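Long-range contacts in nidogen-1 (Mus musculus, PDB 1GL4), which is a sulfated basement-membrane glycoprotein that binds laminin, collagen IV and perlecan, represented here by its G2 fragment: residues Leu103-Ile108 with Tyr225-Thr230; Pro187-Tyr192 with Thr248-Val253. All coordinates share one frame; numbering follows the deposited sequence.

Contact 1: residues Leu103-Ile108 with Tyr225-Thr230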
ATOM      1  N   LEU A 103       4.660  11.916   8.152  1.00 11.56           N
ATOM      2  CA  LEU A 103       5.643  11.142   7.389  1.00 12.38           C
ATOM      3  C   LEU A 103       6.032   9.776   7.953  1.00 12.01           C
ATOM      4  O   LEU A 103       6.224   8.824   7.198  1.00 11.78           O
ATOM      5  CB  LEU A 103       6.910  11.976   7.156  1.00 11.11           C
ATOM      6  CG  LEU A 103       6.805  13.032   6.045  1.00 13.46           C
ATOM      7  CD1 LEU A 103       8.068  13.879   6.003  1.00  9.61           C
ATOM      8  CD2 LEU A 103       6.581  12.337   4.703  1.00 13.53           C
ATOM      9  N   PRO A 104       6.163   9.655   9.283  1.00 12.58           N
ATOM     10  CA  PRO A 104       6.541   8.349   9.839  1.00 12.49           C
ATOM     11  C   PRO A 104       5.431   7.297   9.782  1.00 13.11           C
ATOM     12  O   PRO A 104       5.693   6.108   9.950  1.00 12.30           O
ATOM     13  CB  PRO A 104       6.908   8.677  11.292  1.00 13.05           C
ATOM     14  CG  PRO A 104       7.245  10.145  11.261  1.00 14.57           C
ATOM     15  CD  PRO A 104       6.208  10.697  10.320  1.00 12.57           C
ATOM     16  N   LEU A 105       4.202   7.736   9.531  1.00 12.30           N
ATOM     17  CA  LEU A 105       3.047   6.834   9.524  1.00 13.68           C
ATOM     18  C   LEU A 105       2.774   6.030   8.254  1.00 11.91           C
ATOM     19  O   LEU A 105       1.628   5.935   7.805  1.00 13.40           O
ATOM     20  CB  LEU A 105       1.793   7.626   9.903  1.00 15.83           C
ATOM     21  CG  LEU A 105       1.950   8.501  11.154  1.00 17.68           C
ATOM     22  CD1 LEU A 105       0.679   9.307  11.385  1.00 19.36           C
ATOM     23  CD2 LEU A 105       2.257   7.626  12.354  1.00 19.67           C
ATOM     24  N   ALA A 106       3.816   5.425   7.698  1.00 11.54           N
ATOM     25  CA  ALA A 106       3.680   4.615   6.496  1.00 11.98           C
ATOM     26  C   ALA A 106       2.608   3.522   6.624  1.00 13.09           C
ATOM     27  O   ALA A 106       1.986   3.147   5.630  1.00 12.48           O
ATOM     28  CB  ALA A 106       5.022   3.988   6.143  1.00 14.01           C
ATOM     29  N   PRO A 107       2.397   2.977   7.842  1.00 12.35           N
ATOM     30  CA  PRO A 107       1.380   1.932   8.022  1.00 11.73           C
ATOM     31  C   PRO A 107      -0.036   2.346   7.611  1.00 13.19           C
ATOM     32  O   PRO A 107      -0.931   1.503   7.516  1.00 11.07           O
ATOM     33  CB  PRO A 107       1.486   1.603   9.508  1.00 12.59           C
ATOM     34  CG  PRO A 107       2.950   1.774   9.766  1.00 12.56           C
ATOM     35  CD  PRO A 107       3.244   3.080   9.046  1.00 11.35           C
ATOM     36  N   ILE A 108      -0.250   3.641   7.385  1.00 12.01           N
ATOM     37  CA  ILE A 108      -1.558   4.105   6.939  1.00 12.43           C
ATOM     38  C   ILE A 108      -1.794   3.448   5.579  1.00 14.05           C
ATOM     39  O   ILE A 108      -2.892   2.980   5.284  1.00 14.76           O
ATOM     40  CB  ILE A 108      -1.603   5.649   6.794  1.00 12.80           C
ATOM     41  CG1 ILE A 108      -1.716   6.299   8.174  1.00 10.39           C
ATOM     42  CG2 ILE A 108      -2.783   6.066   5.921  1.00 14.68           C
ATOM     43  CD1 ILE A 108      -1.660   7.824   8.134  1.00 14.16           C
ATOM     44  N   TYR A 225       8.543   4.154  17.885  1.00 14.35           N
ATOM     45  CA  TYR A 225       7.099   4.099  18.093  1.00 13.88           C
ATOM     46  C   TYR A 225       6.603   2.664  18.078  1.00 14.79           C
ATOM     47  O   TYR A 225       7.254   1.774  17.527  1.00 14.42           O
ATOM     48  CB  TYR A 225       6.309   4.980  17.098  1.00 13.08           C
ATOM     49  CG  TYR A 225       6.524   4.809  15.596  1.00 15.52           C
ATOM     50  CD1 TYR A 225       5.891   5.674  14.707  1.00 14.75           C
ATOM     51  CD2 TYR A 225       7.353   3.821  15.065  1.00 16.60           C
ATOM     52  CE1 TYR A 225       6.071   5.573  13.336  1.00 14.26           C
ATOM     53  CE2 TYR A 225       7.539   3.710  13.677  1.00 17.54           C
ATOM     54  CZ  TYR A 225       6.890   4.598  12.823  1.00 16.88           C
ATOM     55  OH  TYR A 225       7.065   4.533  11.457  1.00 18.46           O
ATOM     56  N   GLN A 226       5.468   2.436  18.731  1.00 13.78           N
ATOM     57  CA  GLN A 226       4.889   1.103  18.805  1.00 13.30           C
ATOM     58  C   GLN A 226       3.545   1.052  18.100  1.00 14.12           C
ATOM     59  O   GLN A 226       2.639   1.826  18.419  1.00 14.67           O
ATOM     60  CB  GLN A 226       4.691   0.675  20.264  1.00 13.37           C
ATOM     61  CG  GLN A 226       4.143  -0.747  20.403  1.00 16.43           C
ATOM     62  CD  GLN A 226       3.792  -1.115  21.836  1.00 19.10           C
ATOM     63  OE1 GLN A 226       2.836  -0.590  22.409  1.00 17.46           O
ATOM     64  NE2 GLN A 226       4.568  -2.021  22.420  1.00 18.03           N
ATOM     65  N   TRP A 227       3.428   0.137  17.144  1.00 15.16           N
ATOM     66  CA  TRP A 227       2.188  -0.048  16.401  1.00 15.68           C
ATOM     67  C   TRP A 227       1.405  -1.241  16.951  1.00 14.78           C
ATOM     68  O   TRP A 227       1.966  -2.313  17.174  1.00 14.97           O
ATOM     69  CB  TRP A 227       2.483  -0.266  14.914  1.00 17.30           C
ATOM     70  CG  TRP A 227       2.792   1.005  14.214  1.00 19.84           C
ATOM     71  CD1 TRP A 227       4.013   1.610  14.104  1.00 20.36           C
ATOM     72  CD2 TRP A 227       1.846   1.896  13.617  1.00 20.24           C
ATOM     73  NE1 TRP A 227       3.883   2.828  13.481  1.00 20.81           N
ATOM     74  CE2 TRP A 227       2.562   3.030  13.172  1.00 19.93           C
ATOM     75  CE3 TRP A 227       0.460   1.851  13.420  1.00 19.28           C
ATOM     76  CZ2 TRP A 227       1.936   4.113  12.541  1.00 20.52           C
ATOM     77  CZ3 TRP A 227      -0.164   2.929  12.793  1.00 19.97           C
ATOM     78  CH2 TRP A 227       0.575   4.042  12.363  1.00 19.08           C
ATOM     79  N   ARG A 228       0.112  -1.039  17.174  1.00 12.67           N
ATOM     80  CA  ARG A 228      -0.761  -2.088  17.700  1.00 13.60           C
ATOM     81  C   ARG A 228      -2.021  -2.117  16.834  1.00 11.69           C
ATOM     82  O   ARG A 228      -2.639  -1.079  16.623  1.00 13.68           O
ATOM     83  CB  ARG A 228      -1.135  -1.769  19.154  1.00 13.36           C
ATOM     84  CG  ARG A 228       0.061  -1.566  20.091  1.00 14.46           C
ATOM     85  CD  ARG A 228      -0.384  -1.284  21.536  1.00 17.97           C
ATOM     86  NE  ARG A 228      -1.087  -0.008  21.670  1.00 19.04           N
ATOM     87  CZ  ARG A 228      -0.491   1.183  21.683  1.00 22.39           C
ATOM     88  NH1 ARG A 228       0.831   1.279  21.574  1.00 20.58           N
ATOM     89  NH2 ARG A 228      -1.220   2.284  21.798  1.00 22.38           N
ATOM     90  N   GLN A 229      -2.408  -3.287  16.326  1.00 12.25           N
ATOM     91  CA  GLN A 229      -3.601  -3.342  15.483  1.00 11.89           C
ATOM     92  C   GLN A 229      -4.445  -4.617  15.585  1.00 10.90           C
ATOM     93  O   GLN A 229      -3.943  -5.710  15.866  1.00  9.04           O
ATOM     94  CB  GLN A 229      -3.211  -3.078  14.017  1.00 16.72           C
ATOM     95  CG  GLN A 229      -2.321  -4.143  13.379  1.00 18.09           C
ATOM     96  CD  GLN A 229      -1.660  -3.675  12.078  1.00 20.66           C
ATOM     97  OE1 GLN A 229      -2.302  -3.067  11.215  1.00 18.63           O
ATOM     98  NE2 GLN A 229      -0.370  -3.972  11.932  1.00 20.29           N
ATOM     99  N   THR A 230      -5.745  -4.453  15.362  1.00  9.85           N
ATOM    100  CA  THR A 230      -6.688  -5.563  15.406  1.00 10.10           C
ATOM    101  C   THR A 230      -7.496  -5.531  14.113  1.00 10.35           C
ATOM    102  O   THR A 230      -8.141  -4.533  13.789  1.00 11.48           O
ATOM    103  CB  THR A 230      -7.620  -5.441  16.616  1.00  9.56           C
ATOM    104  OG1 THR A 230      -6.841  -5.552  17.816  1.00 10.18           O
ATOM    105  CG2 THR A 230      -8.680  -6.544  16.599  1.00  9.73           C
TER
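Two aromatic rings of strand 225-230, Tyr225 and Trp227, meet the proline-rich turn of 103-108. One hydrogen bond joins the two segments: Tyr225 OH donates to Pro104 O over 2.6 Å. With CG set between the backbone N and the carbonyl carbon (chi1 54°), the Tyr225 ring extends toward the turn and its hydroxyl meets Pro104. The carbonyl lies at the edge of the phenol ring, near its plane, while the hydroxyl sits 25° away from the plane of the carbonyl group. Beside this bond, Pro104 CB packs on Tyr225 CE1 at 3.8 Å, so ring carbon and hydroxyl both bear on the same proline.

The remaining contacts are apolar and centre on Trp227. Pro107 lies over one face of the indole, its CB 3.8 Å from the centroid of the Trp227 six-membered ring and only 6° off the normal, a CH-pi contact. Pro107 CG covers the neighbouring part of that face, 3.7 Å from Trp227 CE2. Leu105 approaches the indole at its edge instead, its CD2 methyl 3.5 Å from Trp227 CZ2, with the two side chains nearly perpendicular.

Within the strand, Trp227 NE1 lies over the centre of the Tyr225 ring, 3.4 Å above its plane. Leu105 centres an inverse gamma turn leading into helix 107-115. This buried contact packs the helix entry against the inward side of strand 221-232, as expected for a helix running through the interior of the nidogen G2 beta-barrel.

Contact 2: residues Pro187-Tyr192 with Thr248-Val253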
ATOM      1  N   PRO A 187      14.173  -1.639   6.433  1.00 13.29           N
ATOM      2  CA  PRO A 187      13.388  -2.872   6.282  1.00 13.44           C
ATOM      3  C   PRO A 187      13.052  -3.477   7.646  1.00 14.38           C
ATOM      4  O   PRO A 187      13.811  -3.313   8.608  1.00 13.54           O
ATOM      5  CB  PRO A 187      14.315  -3.769   5.465  1.00 13.35           C
ATOM      6  CG  PRO A 187      15.005  -2.773   4.565  1.00 14.53           C
ATOM      7  CD  PRO A 187      15.348  -1.655   5.540  1.00 13.73           C
ATOM      8  N   TYR A 188      11.919  -4.173   7.728  1.00 12.79           N
ATOM      9  CA  TYR A 188      11.487  -4.790   8.985  1.00 12.91           C
ATOM     10  C   TYR A 188      10.522  -5.953   8.744  1.00 12.88           C
ATOM     11  O   TYR A 188      10.039  -6.156   7.632  1.00 11.88           O
ATOM     12  CB  TYR A 188      10.799  -3.741   9.875  1.00 11.97           C
ATOM     13  CG  TYR A 188       9.514  -3.167   9.289  1.00 10.58           C
ATOM     14  CD1 TYR A 188       8.276  -3.781   9.518  1.00 10.89           C
ATOM     15  CD2 TYR A 188       9.538  -2.022   8.492  1.00  8.54           C
ATOM     16  CE1 TYR A 188       7.093  -3.264   8.964  1.00 10.51           C
ATOM     17  CE2 TYR A 188       8.354  -1.493   7.932  1.00 11.46           C
ATOM     18  CZ  TYR A 188       7.141  -2.120   8.176  1.00 11.91           C
ATOM     19  OH  TYR A 188       5.975  -1.591   7.663  1.00 11.64           O
ATOM     20  N   THR A 189      10.260  -6.720   9.796  1.00 13.17           N
ATOM     21  CA  THR A 189       9.334  -7.845   9.726  1.00 13.06           C
ATOM     22  C   THR A 189       8.283  -7.644  10.814  1.00 12.38           C
ATOM     23  O   THR A 189       8.559  -7.015  11.839  1.00 13.33           O
ATOM     24  CB  THR A 189      10.050  -9.205   9.973  1.00 14.44           C
ATOM     25  OG1 THR A 189      10.621  -9.212  11.286  1.00 16.79           O
ATOM     26  CG2 THR A 189      11.158  -9.427   8.946  1.00 15.42           C
ATOM     27  N   GLU A 190       7.082  -8.166  10.577  1.00 12.06           N
ATOM     28  CA  GLU A 190       5.971  -8.062  11.531  1.00 14.44           C
ATOM     29  C   GLU A 190       5.273  -9.404  11.630  1.00 13.58           C
ATOM     30  O   GLU A 190       5.125 -10.099  10.626  1.00 13.57           O
ATOM     31  CB  GLU A 190       4.913  -7.062  11.062  1.00 14.49           C
ATOM     32  CG  GLU A 190       5.239  -5.604  11.181  1.00 15.92           C
ATOM     33  CD  GLU A 190       4.013  -4.758  10.870  1.00 15.08           C
ATOM     34  OE1 GLU A 190       3.448  -4.933   9.769  1.00 11.80           O
ATOM     35  OE2 GLU A 190       3.611  -3.932  11.721  1.00 11.33           O
ATOM     36  N   LEU A 191       4.824  -9.759  12.830  1.00 13.55           N
ATOM     37  CA  LEU A 191       4.115 -11.019  13.018  1.00 12.78           C
ATOM     38  C   LEU A 191       2.614 -10.773  13.159  1.00 12.04           C
ATOM     39  O   LEU A 191       2.179  -9.944  13.962  1.00 12.01           O
ATOM     40  CB  LEU A 191       4.643 -11.756  14.250  1.00 15.26           C
ATOM     41  CG  LEU A 191       6.120 -12.171  14.172  1.00 18.67           C
ATOM     42  CD1 LEU A 191       6.515 -12.927  15.438  1.00 20.12           C
ATOM     43  CD2 LEU A 191       6.345 -13.042  12.944  1.00 17.31           C
ATOM     44  N   TYR A 192       1.834 -11.495  12.361  1.00  9.79           N
ATOM     45  CA  TYR A 192       0.384 -11.377  12.377  1.00  9.67           C
ATOM     46  C   TYR A 192      -0.204 -12.674  12.930  1.00 10.68           C
ATOM     47  O   TYR A 192      -0.078 -13.733  12.312  1.00 10.68           O
ATOM     48  CB  TYR A 192      -0.144 -11.107  10.957  1.00  8.43           C
ATOM     49  CG  TYR A 192       0.130  -9.693  10.465  1.00  9.16           C
ATOM     50  CD1 TYR A 192       1.427  -9.275  10.157  1.00 10.60           C
ATOM     51  CD2 TYR A 192      -0.901  -8.761  10.363  1.00 10.92           C
ATOM     52  CE1 TYR A 192       1.693  -7.944   9.761  1.00 11.81           C
ATOM     53  CE2 TYR A 192      -0.651  -7.433   9.976  1.00 12.38           C
ATOM     54  CZ  TYR A 192       0.647  -7.032   9.679  1.00 12.20           C
ATOM     55  OH  TYR A 192       0.894  -5.720   9.316  1.00 14.26           O
ATOM     56  N   THR A 248       0.184 -18.159  12.986  1.00 14.40           N
ATOM     57  CA  THR A 248       1.097 -17.024  12.889  1.00 13.38           C
ATOM     58  C   THR A 248       1.729 -16.943  11.499  1.00 14.10           C
ATOM     59  O   THR A 248       2.214 -17.946  10.974  1.00 14.63           O
ATOM     60  CB  THR A 248       2.244 -17.125  13.917  1.00 14.60           C
ATOM     61  OG1 THR A 248       1.699 -17.254  15.235  1.00 13.90           O
ATOM     62  CG2 THR A 248       3.119 -15.873  13.860  1.00 15.49           C
ATOM     63  N   GLN A 249       1.713 -15.751  10.904  1.00 12.87           N
ATOM     64  CA  GLN A 249       2.321 -15.532   9.591  1.00 13.41           C
ATOM     65  C   GLN A 249       3.266 -14.335   9.697  1.00 12.78           C
ATOM     66  O   GLN A 249       3.020 -13.407  10.462  1.00 12.09           O
ATOM     67  CB  GLN A 249       1.246 -15.267   8.526  1.00 15.25           C
ATOM     68  CG  GLN A 249       0.267 -16.434   8.326  1.00 15.97           C
ATOM     69  CD  GLN A 249      -0.753 -16.178   7.230  1.00 19.94           C
ATOM     70  OE1 GLN A 249      -1.669 -16.977   7.018  1.00 23.77           O
ATOM     71  NE2 GLN A 249      -0.600 -15.067   6.526  1.00 19.52           N
ATOM     72  N   GLN A 250       4.350 -14.355   8.930  1.00 12.40           N
ATOM     73  CA  GLN A 250       5.313 -13.262   8.985  1.00 14.74           C
ATOM     74  C   GLN A 250       5.308 -12.379   7.747  1.00 13.43           C
ATOM     75  O   GLN A 250       5.425 -12.869   6.623  1.00 13.74           O
ATOM     76  CB  GLN A 250       6.723 -13.816   9.211  1.00 14.28           C
ATOM     77  CG  GLN A 250       7.825 -12.769   9.140  1.00 16.70           C
ATOM     78  CD  GLN A 250       9.206 -13.364   9.349  1.00 19.13           C
ATOM     79  OE1 GLN A 250      10.152 -13.023   8.642  1.00 20.47           O
ATOM     80  NE2 GLN A 250       9.325 -14.253  10.324  1.00 18.77           N
ATOM     81  N   LEU A 251       5.163 -11.075   7.965  1.00 13.97           N
ATOM     82  CA  LEU A 251       5.172 -10.115   6.867  1.00 13.10           C
ATOM     83  C   LEU A 251       6.565  -9.490   6.807  1.00 13.26           C
ATOM     84  O   LEU A 251       7.045  -8.929   7.798  1.00 10.67           O
ATOM     85  CB  LEU A 251       4.130  -9.009   7.092  1.00 12.83           C
ATOM     86  CG  LEU A 251       3.961  -7.991   5.952  1.00 13.32           C
ATOM     87  CD1 LEU A 251       3.161  -8.632   4.824  1.00 12.25           C
ATOM     88  CD2 LEU A 251       3.230  -6.734   6.452  1.00 11.85           C
ATOM     89  N   SER A 252       7.215  -9.606   5.652  1.00 13.63           N
ATOM     90  CA  SER A 252       8.545  -9.034   5.450  1.00 13.81           C
ATOM     91  C   SER A 252       8.384  -7.769   4.601  1.00 14.89           C
ATOM     92  O   SER A 252       7.847  -7.819   3.488  1.00 13.15           O
ATOM     93  CB  SER A 252       9.455 -10.050   4.748  1.00 15.48           C
ATOM     94  OG  SER A 252       9.639 -11.199   5.567  1.00 14.99           O
ATOM     95  N   VAL A 253       8.844  -6.642   5.139  1.00 11.90           N
ATOM     96  CA  VAL A 253       8.717  -5.349   4.469  1.00 12.93           C
ATOM     97  C   VAL A 253      10.058  -4.715   4.128  1.00 13.38           C
ATOM     98  O   VAL A 253      10.989  -4.752   4.932  1.00 12.28           O
ATOM     99  CB  VAL A 253       7.939  -4.355   5.360  1.00 12.30           C
ATOM    100  CG1 VAL A 253       7.727  -3.039   4.621  1.00 12.59           C
ATOM    101  CG2 VAL A 253       6.602  -4.964   5.780  1.00 12.79           C
TER
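Tyr188 and Val253 form the first of five antiparallel pairs that join neighbouring strands of the G2 beta-barrel. Three are hydrogen-bonded pairs, Tyr188 with Val253, Glu190 with Leu251 and Tyr192 with Gln249, each closed by two backbone bonds; the straightest, Tyr192 N to Gln249 O, is 2.9 Å long with an angle of 178° at the hydrogen. Between them, Thr189 CA lies 3.2 Å from Leu251 O in a CA-H...O contact.

From CB, the Tyr188 side chain sets out with CG between the backbone N and the carbonyl carbon (chi1 64°), which lays the ring alongside Val253, both side chains pointing the same way. Over one face of the ring, Tyr188 CE1 meets Val253 CG2 at 3.6 Å and Tyr188 CE2 meets Val253 CG1 at 3.7 Å. Val253 CB lies against the same face in a CH-pi contact, nearest to CZ, and at the tip OH reaches both valine methyls. Arg205, on strand 198-210, makes a cation-pi contact with this ring. With the ring cut back to an alanine here, both methyls of Val253 would probably lose their cover and Arg205 its cation-pi partner.

Further along the same side, Leu251 packs with its CB 3.8 Å from Tyr192 CE1. Its CD2 methyl lies near both the tyrosine hydroxyl and Glu190 OE1. Glu190 is gripped twice: OE2 forms a salt bridge with Arg205, while Tyr192 OH donates to OE1 over 2.7 Å, arriving from above the carboxylate plane.

Overall arrangement
Contacts 1 and 2 both belong to the G2 beta-barrel, their centres about 13 Å apart. Strand 198-210 lies between them in the barrel wall, pairing with 182-195 on one side and 221-232 on the other. Arg205 on this strand is shared, touching Pro107 and Trp227 of contact 1 while its charge serves contact 2. The two contacts also meet directly by packing: Gln229 NE2 comes within 3.4 Å of Tyr192 OH. Contact 1 brings the helix entry onto the wall, whereas contact 2 joins two strands within it. Both lie away from the zinc ion and the residues involved in perlecan binding.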